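Local coordinates for protein N(G),N(G)-dimethylarginine dimethylaminohydrolase (Pseudomonas aeruginosa, PDB 1H70) that hydrolyses N-omega-methylated arginines, the dimethyl and monomethyl nitric oxide synthase inhibitors, to citrulline and dimethylamine or methylamine, at residues Glu200-Asn205 and Glu240-Asp245; Val65-Leu70 and Val161-Thr166; Ala169-Asn174 and Leu229-Ile234; Arg212-Ala217 and Gly246-Met251; Thr96-Arg99 and Lys104-Arg107. The protein carries 1 engineered substitution. All blocks are in the same frame, centred on the assembly; numbering follows the deposited sequence.

How the contacts relate
Following the chain from the N terminus, contact 2 opens first at 65-70; contact 5, nested in the long loop that contact 2 closes at 161-166, is the first to close, joining helix 89-100 to strand 105-107, and Val69 packs on Val97 between the two. Contact 3 opens just after contact 2 ends and crosses contacts 1 and 4, which also cross each other, so 169-174, 200-205 and 212-217 are interwoven with 229-234, 240-245 and 246-251. Contacts 3 and 4 share the sheet of strands 212-216 and 232-236. Contacts 1, 2 and 4 all reach citrulline, whereas contact 5 lies about 29 Å from contact 1, centre to centre.

Contact 1 (Glu200-Asn205 and Glu240-Asp245); sequences ESYAAN and EYRKID. With CIR (citrulline), chain B.
Tyr202, on a 3-10 segment, lays its ring against the side chain of Arg242, on the last turn of a helix that a Schellman motif with Asp245 as its C-prime residue brings to an end. The evidence for the packing is the aliphatic part of the arginine: CD of Arg242 stands 3.6 Å from the centroid of the Tyr202 ring and only 9° off its normal, a CH-pi contact over the face. Arg242 CB lies over the phenol end of the same face, 3.4 Å from Tyr202 CZ. With CG anti to the backbone N (chi1 177°) and the chain extended as far as NE, Arg242 runs across the ring from CZ toward CG. Its guanidinium has by then passed beyond the ring centre, with its plane 72° from that of the ring, and any cation-pi attraction is weak at best. The phenol OH of Tyr202 is hydrogen-bonded to Gly246 O and Thr238 OG1, which tie the ring to both flanks of the helix segment. Beyond the helix end the chain enters the citrulline pocket, where the backbone of Ile244 takes over: its carbonyl O accepts a bond from the ligand's amino N at 2.8 Å.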
# COMPACT_ATOMS: atom_id res chain seq x y z
N GLU A 200 11.63 -6.94 13.70
CA GLU A 200 10.81 -7.31 12.54
C GLU A 200 9.84 -6.21 12.09
O GLU A 200 8.89 -6.50 11.36
CB GLU A 200 9.98 -8.55 12.88
CG GLU A 200 10.86 -9.76 13.23
CD GLU A 200 10.17 -11.09 13.06
OE1 GLU A 200 8.97 -11.14 12.74
OE2 GLU A 200 10.83 -12.15 13.22
N SER A 201 10.07 -4.97 12.53
CA SER A 201 9.20 -3.84 12.20
C SER A 201 8.76 -3.76 10.74
O SER A 201 7.62 -3.40 10.46
CB SER A 201 9.88 -2.51 12.58
OG SER A 201 11.05 -2.33 11.79
N TYR A 202 9.67 -4.05 9.80
CA TYR A 202 9.35 -4.00 8.37
C TYR A 202 8.13 -4.86 8.07
O TYR A 202 7.30 -4.49 7.25
CB TYR A 202 10.52 -4.50 7.52
CG TYR A 202 10.36 -4.46 6.01
CD1 TYR A 202 10.20 -3.26 5.32
CD2 TYR A 202 10.38 -5.64 5.27
CE1 TYR A 202 10.08 -3.24 3.92
CE2 TYR A 202 10.26 -5.63 3.89
CZ TYR A 202 10.12 -4.43 3.22
OH TYR A 202 9.99 -4.43 1.85
N ALA A 203 8.02 -6.00 8.74
CA ALA A 203 6.90 -6.92 8.51
C ALA A 203 5.52 -6.46 8.97
O ALA A 203 4.57 -7.22 8.91
CB ALA A 203 7.21 -8.33 9.03
N ALA A 204 5.38 -5.22 9.43
CA ALA A 204 4.05 -4.70 9.77
C ALA A 204 3.32 -4.42 8.46
O ALA A 204 2.10 -4.24 8.44
CB ALA A 204 4.13 -3.43 10.57
N ASN A 205 4.10 -4.31 7.37
CA ASN A 205 3.47 -4.07 6.06
C ASN A 205 3.27 -5.44 5.39
O ASN A 205 4.26 -6.09 5.01
CB ASN A 205 4.36 -3.14 5.24
CG ASN A 205 3.73 -2.70 3.92
OD1 ASN A 205 3.58 -1.50 3.66
ND2 ASN A 205 3.41 -3.64 3.08
N GLU A 240 14.96 -5.68 -1.91
CA GLU A 240 15.37 -4.57 -2.78
C GLU A 240 14.39 -3.40 -2.68
O GLU A 240 14.78 -2.25 -2.88
CB GLU A 240 15.55 -5.05 -4.21
CG GLU A 240 16.65 -6.10 -4.35
CD GLU A 240 17.92 -5.76 -3.56
OE1 GLU A 240 18.73 -4.89 -3.96
OE2 GLU A 240 18.09 -6.40 -2.50
N TYR A 241 13.13 -3.70 -2.34
CA TYR A 241 12.15 -2.61 -2.17
C TYR A 241 12.27 -1.99 -0.78
O TYR A 241 12.04 -0.79 -0.61
CB TYR A 241 10.75 -3.09 -2.54
CG TYR A 241 10.77 -3.58 -3.97
CD1 TYR A 241 10.88 -4.93 -4.26
CD2 TYR A 241 10.74 -2.68 -5.03
CE1 TYR A 241 10.92 -5.38 -5.58
CE2 TYR A 241 10.78 -3.10 -6.34
CZ TYR A 241 10.88 -4.44 -6.61
OH TYR A 241 10.94 -4.87 -7.92
N ARG A 242 12.66 -2.79 0.21
CA ARG A 242 12.90 -2.30 1.56
C ARG A 242 13.93 -1.17 1.56
O ARG A 242 13.83 -0.17 2.32
CB ARG A 242 13.33 -3.45 2.50
CG ARG A 242 13.67 -2.98 3.91
CD ARG A 242 13.86 -4.15 4.88
NE ARG A 242 14.41 -3.72 6.17
CZ ARG A 242 15.68 -3.84 6.55
NH1 ARG A 242 16.61 -4.39 5.76
NH2 ARG A 242 16.04 -3.41 7.76
N LYS A 243 14.93 -1.28 0.67
CA LYS A 243 15.96 -0.27 0.53
C LYS A 243 15.41 1.10 0.16
O LYS A 243 16.04 2.11 0.47
CB LYS A 243 16.98 -0.66 -0.54
CG LYS A 243 17.89 -1.80 -0.11
CD LYS A 243 18.71 -2.32 -1.31
CE LYS A 243 19.60 -3.47 -0.87
NZ LYS A 243 20.42 -3.93 -2.05
N ILE A 244 14.28 1.12 -0.55
CA ILE A 244 13.65 2.38 -0.92
C ILE A 244 12.27 2.51 -0.26
O ILE A 244 11.30 2.98 -0.86
CB ILE A 244 13.63 2.64 -2.47
CG1 ILE A 244 12.99 1.46 -3.22
CG2 ILE A 244 15.07 2.93 -2.96
CD1 ILE A 244 12.96 1.65 -4.76
N ASP A 245 12.21 2.07 1.00
CA ASP A 245 11.04 2.24 1.87
C ASP A 245 9.70 1.73 1.34
O ASP A 245 8.67 2.35 1.61
CB ASP A 245 10.86 3.74 2.19
CG ASP A 245 12.05 4.38 2.88
OD1 ASP A 245 12.82 3.67 3.57
OD2 ASP A 245 12.27 5.62 2.74
C CIR B . 8.89 6.77 -2.02
O CIR B . 7.84 7.38 -2.38
OXT CIR B . 9.74 7.36 -1.23
CA CIR B . 9.14 5.35 -2.46
N CIR B . 10.59 5.10 -2.55
C3 CIR B . 8.47 4.38 -1.46
C4 CIR B . 6.94 4.50 -1.56
C5 CIR B . 6.29 3.57 -0.55
N6 CIR B . 4.83 3.61 -0.66
C7 CIR B . 3.99 2.79 -0.04
O7 CIR B . 4.38 1.88 0.72
N8 CIR B . 2.67 2.95 -0.24

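Contact 2 (Val65-Leu70 and Val161-Thr166); sequences VEDPVL and VLHLKT. With CIR (citrulline), chain B.
One face of the His163 imidazole carries the carboxylate of Asp67, whose OD1 lies 3.6 Å above the ring plane and displaced toward the rim. The ureido end of citrulline approaches the same ring obliquely, with N6 3.4 Å from His163 CE1. Asp67 grips that end with both oxygens: OD1 accepts from N8 and OD2 from N6 at 2.8 Å, the latter N-H...O angle being 162°. Glu66 OE1 takes a further bond from N8, at 3.1 Å, so N8 is shared by two carboxylates; the same OE1 bonds Ser249 OG. Glu66 also bridges the segments directly, since Lys165 NZ forms a salt bridge to its OE2 at 3.0 Å, arriving from above the carboxylate plane, 53° out of it. A bend at chi3 (-61°) turns the lysine's end to this position, where NZ also bonds Ile119 O. Asp67 OD2 is salt-bridged to Arg86 and Glu66 OE2 to Arg254. His163 is probably the proton donor of the reaction, and its NE2 is hydrogen-bonded to Glu115. The site lies deep in the chain: 65-70 leads into strand 69-71, where Val69 meets helix 89-100, while 161-166 precedes strand 168-170 and has Leu164 against Met120 of strand 119-122.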
# COMPACT_ATOMS: atom_id res chain seq x y z
N VAL A 65 2.67 1.37 -7.18
CA VAL A 65 1.36 1.79 -7.69
C VAL A 65 0.32 2.05 -6.60
O VAL A 65 -0.71 2.70 -6.88
CB VAL A 65 0.79 0.78 -8.71
CG1 VAL A 65 1.70 0.71 -9.94
CG2 VAL A 65 0.58 -0.62 -8.06
N GLU A 66 0.57 1.59 -5.38
CA GLU A 66 -0.35 1.91 -4.29
C GLU A 66 -0.54 3.41 -4.11
O GLU A 66 -1.63 3.83 -3.82
CB GLU A 66 0.16 1.32 -2.97
CG GLU A 66 -0.57 1.81 -1.73
CD GLU A 66 -0.54 0.81 -0.60
OE1 GLU A 66 0.45 0.81 0.17
OE2 GLU A 66 -1.50 0.03 -0.46
N ASP A 67 0.50 4.23 -4.29
CA ASP A 67 0.36 5.67 -3.98
C ASP A 67 -0.50 6.54 -4.90
O ASP A 67 -1.27 7.37 -4.42
CB ASP A 67 1.74 6.26 -3.71
CG ASP A 67 2.40 5.55 -2.55
OD1 ASP A 67 1.72 5.41 -1.49
OD2 ASP A 67 3.54 5.11 -2.65
N PRO A 68 -0.40 6.39 -6.22
CA PRO A 68 -1.18 7.24 -7.13
C PRO A 68 -2.70 7.05 -7.18
O PRO A 68 -3.36 7.87 -7.82
CB PRO A 68 -0.56 6.96 -8.51
CG PRO A 68 0.27 5.73 -8.36
CD PRO A 68 0.54 5.50 -6.92
N VAL A 69 -3.29 6.03 -6.56
CA VAL A 69 -4.72 5.81 -6.65
C VAL A 69 -5.25 5.07 -5.44
O VAL A 69 -4.53 4.29 -4.81
CB VAL A 69 -5.14 4.87 -7.82
CG1 VAL A 69 -6.63 5.08 -8.14
CG2 VAL A 69 -4.30 5.01 -9.08
N LEU A 70 -6.51 5.32 -5.12
CA LEU A 70 -7.22 4.55 -4.11
C LEU A 70 -8.40 3.89 -4.82
O LEU A 70 -9.31 4.58 -5.29
CB LEU A 70 -7.74 5.43 -2.97
CG LEU A 70 -8.51 4.64 -1.91
CD1 LEU A 70 -7.54 3.80 -1.08
CD2 LEU A 70 -9.36 5.60 -1.02
N VAL A 161 6.89 7.50 10.64
CA VAL A 161 6.99 6.68 9.42
C VAL A 161 6.67 7.46 8.15
O VAL A 161 6.09 8.55 8.21
CB VAL A 161 6.06 5.47 9.47
CG1 VAL A 161 6.62 4.41 10.43
CG2 VAL A 161 4.64 5.89 9.91
N LEU A 162 7.05 6.89 7.00
CA LEU A 162 6.81 7.54 5.72
C LEU A 162 5.32 7.62 5.42
O LEU A 162 4.83 8.66 5.06
CB LEU A 162 7.52 6.77 4.59
CG LEU A 162 7.35 7.37 3.20
CD1 LEU A 162 7.98 8.76 3.12
CD2 LEU A 162 7.94 6.41 2.14
N HIS A 163 4.60 6.52 5.58
CA HIS A 163 3.17 6.49 5.34
C HIS A 163 2.56 5.66 6.47
O HIS A 163 3.24 4.83 7.07
CB HIS A 163 2.74 5.75 4.06
CG HIS A 163 3.20 6.35 2.77
ND1 HIS A 163 4.24 5.83 2.03
CD2 HIS A 163 2.75 7.42 2.10
CE1 HIS A 163 4.42 6.58 0.95
NE2 HIS A 163 3.52 7.53 0.95
N LEU A 164 1.26 5.82 6.67
CA LEU A 164 0.57 5.06 7.69
C LEU A 164 0.81 3.54 7.58
O LEU A 164 1.13 2.87 8.57
CB LEU A 164 -0.94 5.32 7.54
CG LEU A 164 -1.87 4.69 8.59
CD1 LEU A 164 -1.84 5.54 9.86
CD2 LEU A 164 -3.28 4.66 8.02
N LYS A 165 0.68 3.00 6.36
CA LYS A 165 0.82 1.55 6.16
C LYS A 165 2.23 0.99 6.24
O LYS A 165 2.43 -0.22 6.13
CB LYS A 165 0.04 1.05 4.95
CG LYS A 165 -1.48 1.17 5.18
CD LYS A 165 -2.27 0.31 4.21
CE LYS A 165 -2.05 0.73 2.75
NZ LYS A 165 -3.26 0.29 1.93
N THR A 166 3.20 1.84 6.51
CA THR A 166 4.56 1.41 6.78
C THR A 166 4.54 0.60 8.07
O THR A 166 5.32 -0.35 8.24
CB THR A 166 5.46 2.63 7.01
OG1 THR A 166 5.68 3.32 5.76
CG2 THR A 166 6.85 2.23 7.53
C CIR B . 8.89 6.77 -2.02
O CIR B . 7.84 7.38 -2.38
OXT CIR B . 9.74 7.36 -1.23
CA CIR B . 9.14 5.35 -2.46
N CIR B . 10.59 5.10 -2.55
C3 CIR B . 8.47 4.38 -1.46
C4 CIR B . 6.94 4.50 -1.56
C5 CIR B . 6.29 3.57 -0.55
N6 CIR B . 4.83 3.61 -0.66
C7 CIR B . 3.99 2.79 -0.04
O7 CIR B . 4.38 1.88 0.72
N8 CIR B . 2.67 2.95 -0.24

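Contact 3 (Ala169-Asn174 and Leu229-Ile234); sequences AYLEHN and LGYRVI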
# COMPACT_ATOMS: atom_id res chain seq x y z
N ALA A 169 -1.28 -2.80 9.04
CA ALA A 169 -1.89 -3.64 8.02
C ALA A 169 -3.13 -4.31 8.55
O ALA A 169 -3.06 -5.02 9.55
CB ALA A 169 -0.92 -4.72 7.51
N TYR A 170 -4.24 -4.13 7.85
CA TYR A 170 -5.49 -4.79 8.24
C TYR A 170 -5.67 -6.08 7.49
O TYR A 170 -5.62 -6.09 6.28
CB TYR A 170 -6.69 -3.86 8.03
CG TYR A 170 -8.01 -4.46 8.51
CD1 TYR A 170 -8.16 -4.84 9.83
CD2 TYR A 170 -9.08 -4.66 7.64
CE1 TYR A 170 -9.35 -5.38 10.30
CE2 TYR A 170 -10.27 -5.21 8.09
CZ TYR A 170 -10.40 -5.57 9.42
OH TYR A 170 -11.59 -6.12 9.88
N LEU A 171 -5.82 -7.21 8.22
CA LEU A 171 -5.94 -8.51 7.59
C LEU A 171 -7.36 -9.11 7.63
O LEU A 171 -7.53 -10.34 7.56
CB LEU A 171 -4.97 -9.47 8.27
CG LEU A 171 -3.51 -9.00 8.44
CD1 LEU A 171 -2.70 -10.10 9.12
CD2 LEU A 171 -2.89 -8.63 7.09
N GLU A 172 -8.36 -8.25 7.67
CA GLU A 172 -9.77 -8.66 7.72
C GLU A 172 -10.04 -9.37 9.05
O GLU A 172 -9.12 -9.69 9.80
CB GLU A 172 -10.15 -9.54 6.52
CG GLU A 172 -10.08 -8.83 5.17
CD GLU A 172 -10.76 -7.47 5.14
OE1 GLU A 172 -11.95 -7.37 5.53
OE2 GLU A 172 -10.12 -6.50 4.70
N HIS A 173 -11.31 -9.60 9.36
CA HIS A 173 -11.70 -10.29 10.60
C HIS A 173 -11.23 -9.62 11.90
O HIS A 173 -11.05 -10.28 12.91
CB HIS A 173 -11.24 -11.75 10.57
CG HIS A 173 -11.54 -12.44 9.27
ND1 HIS A 173 -12.82 -12.67 8.82
CD2 HIS A 173 -10.70 -12.91 8.31
CE1 HIS A 173 -12.77 -13.26 7.64
NE2 HIS A 173 -11.49 -13.43 7.31
N ASN A 174 -11.02 -8.31 11.89
CA ASN A 174 -10.61 -7.53 13.05
C ASN A 174 -9.15 -7.72 13.45
O ASN A 174 -8.74 -7.27 14.49
CB ASN A 174 -11.54 -7.80 14.26
CG ASN A 174 -11.64 -6.60 15.19
OD1 ASN A 174 -11.72 -5.47 14.73
ND2 ASN A 174 -11.65 -6.83 16.49
N LEU A 229 -3.52 -17.40 13.03
CA LEU A 229 -4.86 -16.85 12.91
C LEU A 229 -5.70 -17.62 11.89
O LEU A 229 -6.93 -17.53 11.93
CB LEU A 229 -4.80 -15.35 12.63
CG LEU A 229 -4.36 -14.57 13.87
CD1 LEU A 229 -3.72 -13.25 13.49
CD2 LEU A 229 -5.52 -14.38 14.82
N GLY A 230 -5.07 -18.37 10.98
CA GLY A 230 -5.80 -19.18 10.03
C GLY A 230 -5.57 -18.83 8.57
O GLY A 230 -6.15 -19.45 7.68
N TYR A 231 -4.74 -17.83 8.32
CA TYR A 231 -4.45 -17.39 6.96
C TYR A 231 -3.40 -18.26 6.26
O TYR A 231 -2.51 -18.79 6.90
CB TYR A 231 -3.92 -15.96 6.97
CG TYR A 231 -4.85 -14.95 7.61
CD1 TYR A 231 -5.98 -14.53 6.95
CD2 TYR A 231 -4.58 -14.43 8.87
CE1 TYR A 231 -6.84 -13.59 7.53
CE2 TYR A 231 -5.42 -13.51 9.46
CZ TYR A 231 -6.54 -13.09 8.78
OH TYR A 231 -7.36 -12.17 9.39
N ARG A 232 -3.51 -18.36 4.94
CA ARG A 232 -2.49 -19.06 4.16
C ARG A 232 -1.38 -18.05 3.93
O ARG A 232 -1.56 -17.11 3.16
CB ARG A 232 -3.02 -19.53 2.82
CG ARG A 232 -4.06 -20.62 2.93
CD ARG A 232 -4.62 -21.08 1.59
NE ARG A 232 -3.58 -21.62 0.72
CZ ARG A 232 -3.81 -22.02 -0.52
NH1 ARG A 232 -5.03 -21.96 -1.04
NH2 ARG A 232 -2.82 -22.51 -1.26
N VAL A 233 -0.24 -18.23 4.61
CA VAL A 233 0.82 -17.25 4.47
C VAL A 233 1.80 -17.55 3.34
O VAL A 233 2.31 -18.67 3.20
CB VAL A 233 1.53 -17.02 5.82
CG1 VAL A 233 2.60 -15.92 5.72
CG2 VAL A 233 0.51 -16.70 6.90
N ILE A 234 2.05 -16.53 2.52
CA ILE A 234 2.98 -16.63 1.41
C ILE A 234 4.14 -15.67 1.67
O ILE A 234 3.89 -14.49 1.86
CB ILE A 234 2.32 -16.28 0.08
CG1 ILE A 234 1.07 -17.14 -0.15
CG2 ILE A 234 3.33 -16.43 -1.06
CD1 ILE A 234 0.22 -16.67 -1.34
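Tyr231 sends its phenol end onto the backbone turn at Leu171 and His173, joining the loop after strand 168-170 to the start of strand 232-236. Its CG is anti to the carbonyl carbon (chi1 -58°), and from there the ring carries OH to within 2.6 Å of Leu171 O, to which it donates a weak hydrogen bond. Leu171 CB, placed by the backbone, lies 4.0 Å from Tyr231 CZ, an apolar touch beside the polar one. His173 reaches the tyrosine with a carbon: CD2 is 3.6 Å from Tyr231 OH, the hydroxyl lying near the imidazole plane at the ring edge. The two side chains run in opposite senses past one another. The turn itself is unusual, with Glu172, His173 and Asn174 all at positive phi; it is bridged by Asn174 N, which donates to Tyr170 OH at 3.0 Å. Outside the segments, His173 NE2 is bonded to Glu211 OE2, while Val213 and Ile226 pack on the tyrosine from elsewhere. The hydroxyl thus serves as a polar junction, giving a weak bond to Leu171 O and bonding Asn175 ND2, with only a small apolar touch from Leu171 CB at the phenol end of the ring.

Contact 4 (Arg212-Ala217 and Gly246-Met251); sequences RVIMPA and GGVSSM. Engineered in segment 246-251: Ser250 (natural residue Cys). With CIR (citrulline), chain B.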
# COMPACT_ATOMS: atom_id res chain seq x y z
N ARG A 212 -5.41 -15.32 1.82
CA ARG A 212 -3.97 -15.53 1.75
C ARG A 212 -3.38 -14.26 2.36
O ARG A 212 -4.04 -13.20 2.31
CB ARG A 212 -3.43 -15.60 0.31
CG ARG A 212 -4.47 -15.98 -0.77
CD ARG A 212 -4.64 -17.41 -0.91
NE ARG A 212 -5.28 -18.08 -2.05
CZ ARG A 212 -6.51 -18.24 -2.52
NH1 ARG A 212 -6.62 -19.05 -3.57
NH2 ARG A 212 -7.62 -17.63 -2.06
N VAL A 213 -2.20 -14.33 2.95
CA VAL A 213 -1.56 -13.11 3.44
C VAL A 213 -0.16 -13.14 2.87
O VAL A 213 0.61 -14.08 3.12
CB VAL A 213 -1.55 -12.91 4.96
CG1 VAL A 213 -0.59 -11.77 5.31
CG2 VAL A 213 -2.93 -12.53 5.50
N ILE A 214 0.17 -12.14 2.05
CA ILE A 214 1.49 -12.07 1.42
C ILE A 214 2.37 -11.18 2.29
O ILE A 214 1.96 -10.06 2.64
CB ILE A 214 1.39 -11.56 -0.02
CG1 ILE A 214 0.65 -12.60 -0.89
CG2 ILE A 214 2.79 -11.32 -0.59
CD1 ILE A 214 0.29 -12.12 -2.29
N MET A 215 3.54 -11.67 2.69
CA MET A 215 4.38 -10.89 3.60
C MET A 215 5.83 -11.02 3.16
O MET A 215 6.17 -11.96 2.41
CB MET A 215 4.24 -11.44 5.04
CG MET A 215 4.90 -12.81 5.16
SD MET A 215 4.87 -13.49 6.86
CE MET A 215 5.80 -12.26 7.69
N PRO A 216 6.69 -10.11 3.61
CA PRO A 216 8.13 -10.17 3.30
C PRO A 216 8.75 -11.42 3.93
O PRO A 216 8.38 -11.84 5.06
CB PRO A 216 8.70 -8.91 3.95
CG PRO A 216 7.71 -8.51 4.99
CD PRO A 216 6.36 -8.95 4.46
N ALA A 217 9.69 -12.02 3.21
CA ALA A 217 10.38 -13.21 3.72
C ALA A 217 11.46 -12.77 4.71
O ALA A 217 12.03 -11.69 4.54
CB ALA A 217 11.00 -13.97 2.58
N GLY A 246 9.70 0.60 0.63
CA GLY A 246 8.46 0.03 0.11
C GLY A 246 8.37 -1.46 0.44
O GLY A 246 9.39 -2.11 0.69
N GLY A 247 7.16 -1.99 0.38
CA GLY A 247 6.90 -3.40 0.65
C GLY A 247 5.78 -3.96 -0.21
O GLY A 247 5.45 -3.43 -1.28
N VAL A 248 5.17 -5.04 0.28
CA VAL A 248 4.10 -5.69 -0.43
C VAL A 248 2.83 -4.86 -0.58
O VAL A 248 2.18 -5.02 -1.58
CB VAL A 248 3.79 -7.11 0.14
CG1 VAL A 248 5.01 -8.03 0.00
CG2 VAL A 248 3.35 -7.08 1.58
N SER A 249 2.46 -3.98 0.36
CA SER A 249 1.22 -3.22 0.14
C SER A 249 1.47 -2.20 -0.96
O SER A 249 0.63 -1.91 -1.79
CB SER A 249 0.73 -2.48 1.40
OG SER A 249 1.46 -1.28 1.56
N SER A 250 2.68 -1.69 -0.98
CA SER A 250 3.13 -0.64 -1.90
C SER A 250 3.07 -1.00 -3.37
O SER A 250 2.90 -0.11 -4.21
CB SER A 250 4.61 -0.36 -1.60
OG SER A 250 4.81 -0.43 -0.19
N MET A 251 3.28 -2.27 -3.66
CA MET A 251 3.44 -2.75 -5.01
C MET A 251 2.18 -3.15 -5.76
O MET A 251 2.27 -3.65 -6.90
CB MET A 251 4.51 -3.85 -5.00
CG MET A 251 5.88 -3.18 -4.77
SD MET A 251 7.27 -4.32 -5.00
CE MET A 251 6.88 -5.42 -3.63
C CIR B . 8.89 6.77 -2.02
O CIR B . 7.84 7.38 -2.38
OXT CIR B . 9.74 7.36 -1.23
CA CIR B . 9.14 5.35 -2.46
N CIR B . 10.59 5.10 -2.55
C3 CIR B . 8.47 4.38 -1.46
C4 CIR B . 6.94 4.50 -1.56
C5 CIR B . 6.29 3.57 -0.55
N6 CIR B . 4.83 3.61 -0.66
C7 CIR B . 3.99 2.79 -0.04
O7 CIR B . 4.38 1.88 0.72
N8 CIR B . 2.67 2.95 -0.24
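Val248 is the residue through which the two segments touch, and both of its methyls are used. CG1 faces the side chain of Ile214, 4.0 Å from its CG2, and the two side chains meet at a slant. CG2, placed between the backbone N and the carbonyl carbon, instead lies 3.5 Å from Ile214 O; Pro216 adds a looser flank. No hydrogen bond crosses; the contact is van der Waals, methyl on methyl and methyl on a carbonyl oxygen. Two residues further along is Ser250, engineered in place of the natural cysteine, the probable nucleophile in the natural enzyme. Here its OG donates to citrulline O7 at 2.5 Å and accepts from Gly247 N at 2.9 Å, with an N-H...O angle of 173°, a nearly straight bond that ties the side chain to its own loop. In the next shell, Ser249 OG bonds Glu66 OE1. Strand 212-216 lies between strands 207-209 and 232-236; Ile214 also packs on Ala42 and Leu43 of helix 29-43, and Met251 on His36 and Tyr39 of that helix, so the loop before strand 253-254 rests on both strand and helix.

Contact 5 (Thr96-Arg99 and Lys104-Arg107); sequences TVQR and KVER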
# COMPACT_ATOMS: atom_id res chain seq x y z
N THR A 96 -5.73 2.85 -17.07
CA THR A 96 -6.10 1.59 -16.45
C THR A 96 -7.26 1.76 -15.49
O THR A 96 -8.20 0.97 -15.48
CB THR A 96 -4.88 1.03 -15.68
OG1 THR A 96 -3.81 0.82 -16.59
CG2 THR A 96 -5.19 -0.29 -15.01
N VAL A 97 -7.18 2.78 -14.63
CA VAL A 97 -8.23 2.99 -13.62
C VAL A 97 -9.56 3.27 -14.33
O VAL A 97 -10.62 2.76 -13.96
CB VAL A 97 -7.85 4.16 -12.67
CG1 VAL A 97 -9.01 4.56 -11.77
CG2 VAL A 97 -6.64 3.73 -11.82
N GLN A 98 -9.48 4.11 -15.37
CA GLN A 98 -10.67 4.48 -16.13
C GLN A 98 -11.34 3.24 -16.74
O GLN A 98 -12.56 3.12 -16.78
CB GLN A 98 -10.25 5.50 -17.22
CG GLN A 98 -11.40 6.32 -17.74
CD GLN A 98 -11.93 7.32 -16.72
OE1 GLN A 98 -13.10 7.22 -16.36
NE2 GLN A 98 -11.10 8.25 -16.26
N ARG A 99 -10.54 2.27 -17.18
CA ARG A 99 -11.09 1.04 -17.75
C ARG A 99 -11.82 0.18 -16.71
O ARG A 99 -12.79 -0.48 -17.01
CB ARG A 99 -9.99 0.21 -18.42
CG ARG A 99 -10.53 -0.90 -19.29
CD ARG A 99 -9.46 -1.59 -20.10
NE ARG A 99 -8.28 -0.76 -20.33
CZ ARG A 99 -7.11 -1.01 -19.75
NH1 ARG A 99 -6.98 -2.05 -18.92
NH2 ARG A 99 -6.09 -0.24 -20.02
N LYS A 104 -16.67 6.50 -12.87
CA LYS A 104 -16.53 6.47 -11.41
C LYS A 104 -15.12 6.83 -10.94
O LYS A 104 -14.64 6.26 -9.95
CB LYS A 104 -16.90 5.10 -10.86
CG LYS A 104 -18.39 4.78 -10.84
CD LYS A 104 -18.59 3.40 -10.24
CE LYS A 104 -20.08 3.05 -10.18
NZ LYS A 104 -20.30 1.59 -10.06
N VAL A 105 -14.48 7.74 -11.64
CA VAL A 105 -13.12 8.16 -11.28
C VAL A 105 -13.14 9.58 -10.72
O VAL A 105 -13.55 10.52 -11.42
CB VAL A 105 -12.15 8.12 -12.48
CG1 VAL A 105 -10.78 8.65 -12.09
CG2 VAL A 105 -12.03 6.70 -12.97
N GLU A 106 -12.67 9.73 -9.49
CA GLU A 106 -12.63 11.01 -8.80
C GLU A 106 -11.16 11.40 -8.67
O GLU A 106 -10.29 10.57 -8.95
CB GLU A 106 -13.23 10.86 -7.41
CG GLU A 106 -14.65 10.31 -7.33
CD GLU A 106 -15.75 11.36 -7.48
OE1 GLU A 106 -15.44 12.55 -7.67
OE2 GLU A 106 -16.95 10.97 -7.41
N ARG A 107 -10.86 12.64 -8.29
CA ARG A 107 -9.46 13.03 -8.18
C ARG A 107 -9.23 14.06 -7.08
O ARG A 107 -10.10 14.87 -6.81
CB ARG A 107 -8.94 13.59 -9.51
CG ARG A 107 -9.81 14.62 -10.14
CD ARG A 107 -9.17 15.41 -11.27
NE ARG A 107 -8.77 14.80 -12.55
CZ ARG A 107 -8.96 13.58 -13.08
NH1 ARG A 107 -9.60 12.61 -12.46
NH2 ARG A 107 -8.48 13.34 -14.30
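Val97 and Gln98, neighbours on helix 89-100, both touch Val105 at the start of strand 105-107, so helix and strand of one beta-alpha-beta unit (strand 76-78, helix 89-100, strand 105-107) are in contact close to the turn that links them. Val97 comes first: its CG1, anti to the backbone N (chi1 170°), reaches Val105 CG2 at 3.9 Å, and the two valines cross at a slant. The same residue also packs on Ala76 and Ile78 of the neighbouring strand, and Val105 on Ile78. Gln98 is next. Its chain bends at chi2 (69°), which folds the amide back over the valine, and OE1 stands 3.6 Å from Val105 CG2 while NE2 is 3.9 Å from Val105 CB. Methyl CG2 of Val105 thus sits over the amide, nearly equidistant from its CD, OE1 and NE2. The closest pair of CA atoms, Gln98 and Val105, is 6.6 Å apart. With no hydrogen bond or salt bridge across the segments, cohesion rests on van der Waals contact, Val105 supplying the greater share of the buried surface.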